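Local structure of alkaline serine protease (2PFE) at residues Ser95-Ser100 against Gly109-Lys114. The protein probably acts as a serine-type endopeptidase of the peptidase S1 family, this chain being the protease domain cut from a longer precursor. Numbering follows the deposited sequence. Where two conformers were deposited one is given.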
ATOM      1  N   SER A  95     -11.009  13.407   6.880  1.00  4.60           N
ATOM      2  CA  SER A  95     -11.438  13.118   5.515  1.00  4.69           C
ATOM      3  C   SER A  95     -11.893  11.665   5.359  1.00  4.63           C
ATOM      4  O   SER A  95     -11.383  10.776   6.049  1.00  4.60           O
ATOM      5  CB  SER A  95     -10.280  13.354   4.546  1.00  5.06           C
ATOM      6  OG  SER A  95     -10.694  13.129   3.200  1.00  8.52           O
ATOM      7  N   SER A  96     -12.808  11.417   4.432  1.00  4.66           N
ATOM      8  CA  SER A  96     -13.070  10.048   4.010  1.00  4.14           C
ATOM      9  C   SER A  96     -11.842   9.501   3.297  1.00  4.74           C
ATOM     10  O   SER A  96     -11.034  10.252   2.719  1.00  5.02           O
ATOM     11  CB  SER A  96     -14.269  10.027   3.056  1.00  4.31           C
ATOM     12  OG  SER A  96     -14.004  10.837   1.931  0.70  8.44           O
ATOM     13  N   VAL A  97     -11.717   8.179   3.307  1.00  4.97           N
ATOM     14  CA  VAL A  97     -10.632   7.524   2.618  1.00  5.14           C
ATOM     15  C   VAL A  97     -11.080   6.087   2.351  1.00  5.77           C
ATOM     16  O   VAL A  97     -11.904   5.534   3.094  1.00  6.40           O
ATOM     17  CB  VAL A  97      -9.331   7.598   3.464  1.00  5.45           C
ATOM     18  CG1 VAL A  97      -9.456   6.769   4.752  1.00  6.50           C
ATOM     19  CG2 VAL A  97      -8.094   7.200   2.664  1.00  5.74           C
ATOM     20  N   CYS A  98     -10.568   5.496   1.276  1.00  3.82           N
ATOM     21  CA  CYS A  98     -10.841   4.090   0.984  1.00  4.58           C
ATOM     22  C   CYS A  98      -9.549   3.364   0.699  1.00  4.50           C
ATOM     23  O   CYS A  98      -8.583   3.972   0.225  1.00  4.67           O
ATOM     24  CB  CYS A  98     -11.747   3.946  -0.232  1.00  4.37           C
ATOM     25  SG  CYS A  98     -13.386   4.741  -0.090  1.00  6.73           S
ATOM     26  N   ARG A  99      -9.537   2.072   1.008  1.00  4.29           N
ATOM     27  CA  ARG A  99      -8.416   1.189   0.704  1.00  4.22           C
ATOM     28  C   ARG A  99      -8.851   0.021  -0.167  1.00  4.27           C
ATOM     29  O   ARG A  99     -10.024  -0.386  -0.172  1.00  4.05           O
ATOM     30  CB  ARG A  99      -7.747   0.658   1.985  1.00  4.49           C
ATOM     31  CG  ARG A  99      -8.687   0.037   3.033  1.00  4.49           C
ATOM     32  CD  ARG A  99      -8.000  -1.093   3.817  1.00  6.73           C
ATOM     33  NE  ARG A  99      -7.719  -2.199   2.916  1.00  5.19           N
ATOM     34  CZ  ARG A  99      -8.577  -3.191   2.678  1.00  5.07           C
ATOM     35  NH1 ARG A  99      -9.722  -3.276   3.346  1.00  6.78           N
ATOM     36  NH2 ARG A  99      -8.290  -4.118   1.771  1.00  7.06           N
ATOM     37  N   SER A 100      -7.885  -0.490  -0.924  1.00  4.65           N
ATOM     38  CA  SER A 100      -8.073  -1.655  -1.775  1.00  4.05           C
ATOM     39  C   SER A 100      -7.086  -2.745  -1.405  1.00  3.59           C
ATOM     40  O   SER A 100      -5.919  -2.475  -1.205  1.00  3.61           O
ATOM     41  CB  SER A 100      -7.884  -1.266  -3.244  1.00  4.35           C
ATOM     42  OG  SER A 100      -8.096  -2.365  -4.124  1.00  4.56           O
ATOM     43  N   GLY A 109     -13.569   4.395   5.101  1.00  3.83           N
ATOM     44  CA  GLY A 109     -13.675   4.886   6.446  1.00  4.27           C
ATOM     45  C   GLY A 109     -13.246   6.325   6.494  1.00  3.97           C
ATOM     46  O   GLY A 109     -13.311   7.037   5.504  1.00  5.61           O
ATOM     47  N   THR A 110     -12.820   6.752   7.683  1.00  4.40           N
ATOM     48  CA  THR A 110     -12.452   8.147   7.951  1.00  5.46           C
ATOM     49  C   THR A 110     -11.036   8.168   8.525  1.00  4.74           C
ATOM     50  O   THR A 110     -10.673   7.294   9.331  1.00  4.44           O
ATOM     51  CB  THR A 110     -13.469   8.807   8.946  1.00  5.76           C
ATOM     52  OG1 THR A 110     -14.764   8.833   8.318  0.80  8.65           O
ATOM     53  CG2 THR A 110     -13.093  10.231   9.284  0.80  7.00           C
ATOM     54  N   ILE A 111     -10.248   9.179   8.150  1.00  4.12           N
ATOM     55  CA  ILE A 111      -8.925   9.403   8.719  1.00  4.78           C
ATOM     56  C   ILE A 111      -9.132  10.027  10.103  1.00  4.84           C
ATOM     57  O   ILE A 111      -9.744  11.093  10.222  1.00  4.74           O
ATOM     58  CB  ILE A 111      -8.103  10.357   7.829  1.00  4.97           C
ATOM     59  CG1 ILE A 111      -7.799   9.680   6.484  1.00  5.72           C
ATOM     60  CG2 ILE A 111      -6.816  10.781   8.562  1.00  5.64           C
ATOM     61  CD1 ILE A 111      -7.081  10.555   5.441  1.00  6.85           C
ATOM     62  N   GLN A 112      -8.650   9.357  11.146  1.00  4.48           N
ATOM     63  CA  GLN A 112      -8.901   9.807  12.514  1.00  5.11           C
ATOM     64  C   GLN A 112      -7.761  10.575  13.147  1.00  5.82           C
ATOM     65  O   GLN A 112      -7.984  11.555  13.869  1.00  6.86           O
ATOM     66  CB  GLN A 112      -9.193   8.613  13.428  1.00  5.41           C
ATOM     67  CG  GLN A 112     -10.509   7.916  13.144  1.00  6.64           C
ATOM     68  CD  GLN A 112     -10.964   7.097  14.345  1.00  9.66           C
ATOM     69  OE1 GLN A 112     -10.152   6.421  14.989  1.00 10.42           O
ATOM     70  NE2 GLN A 112     -12.252   7.175  14.675  1.00 10.28           N
ATOM     71  N   SER A 113      -6.546  10.096  12.931  1.00  5.24           N
ATOM     72  CA  SER A 113      -5.377  10.669  13.593  1.00  5.62           C
ATOM     73  C   SER A 113      -4.102  10.300  12.868  1.00  5.24           C
ATOM     74  O   SER A 113      -3.922   9.158  12.474  1.00  6.48           O
ATOM     75  CB  SER A 113      -5.301  10.200  15.046  1.00  6.51           C
ATOM     76  OG  SER A 113      -5.005   8.827  15.123  0.60  9.51           O
ATOM     77  N   LYS A 114      -3.207  11.273  12.717  1.00  4.09           N
ATOM     78  CA  LYS A 114      -1.957  11.079  12.007  1.00  3.86           C
ATOM     79  C   LYS A 114      -0.789  10.951  12.978  1.00  4.41           C
ATOM     80  O   LYS A 114      -0.898  11.234  14.174  1.00  5.06           O
ATOM     81  CB  LYS A 114      -1.710  12.236  11.025  1.00  4.13           C
ATOM     82  CG  LYS A 114      -2.763  12.338   9.936  1.00  3.83           C
ATOM     83  CD  LYS A 114      -2.464  13.483   9.012  1.00  2.99           C
ATOM     84  CE  LYS A 114      -3.503  13.547   7.885  1.00  2.05           C
ATOM     85  NZ  LYS A 114      -3.363  14.729   6.979  1.00  4.63           N
TER
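V97 and I111 form the tight side of this contact, their side chains meeting at about a right angle with CG1 of V97 3.8 Å from CG1 of I111. A chi1 of 67° turns CG1 of V97 onto I111, leaving CG2 anti to the backbone N. Both side chains are buried: T131 and W144 also pack on V97, and T129 and A91 on I111. Alongside, the backbones pair antiparallel, with V97 N donating to G109 O at 2.9 Å and G109 N to V97 O at 2.8 Å. The two bonds differ, since G109 N lies almost in line with the V97 carbonyl whereas V97 N stands above the plane of the G109 carbonyl. This is the open end of the 96-101/105-113 beta hairpin, part of one of the two six-stranded beta-barrels of the chymotrypsin-like fold, and the C98-C108 disulfide ties the same two strands. A third bond, I111 N to S95 O, is nearly straight (171°) and extends the pairing past the non-hydrogen-bonded S96-T110 pair. On that pair's face the packing is looser: S96 is exposed, its CB 4.0 Å from G109 O, and the two side chains, each modelled in two conformers, do not touch.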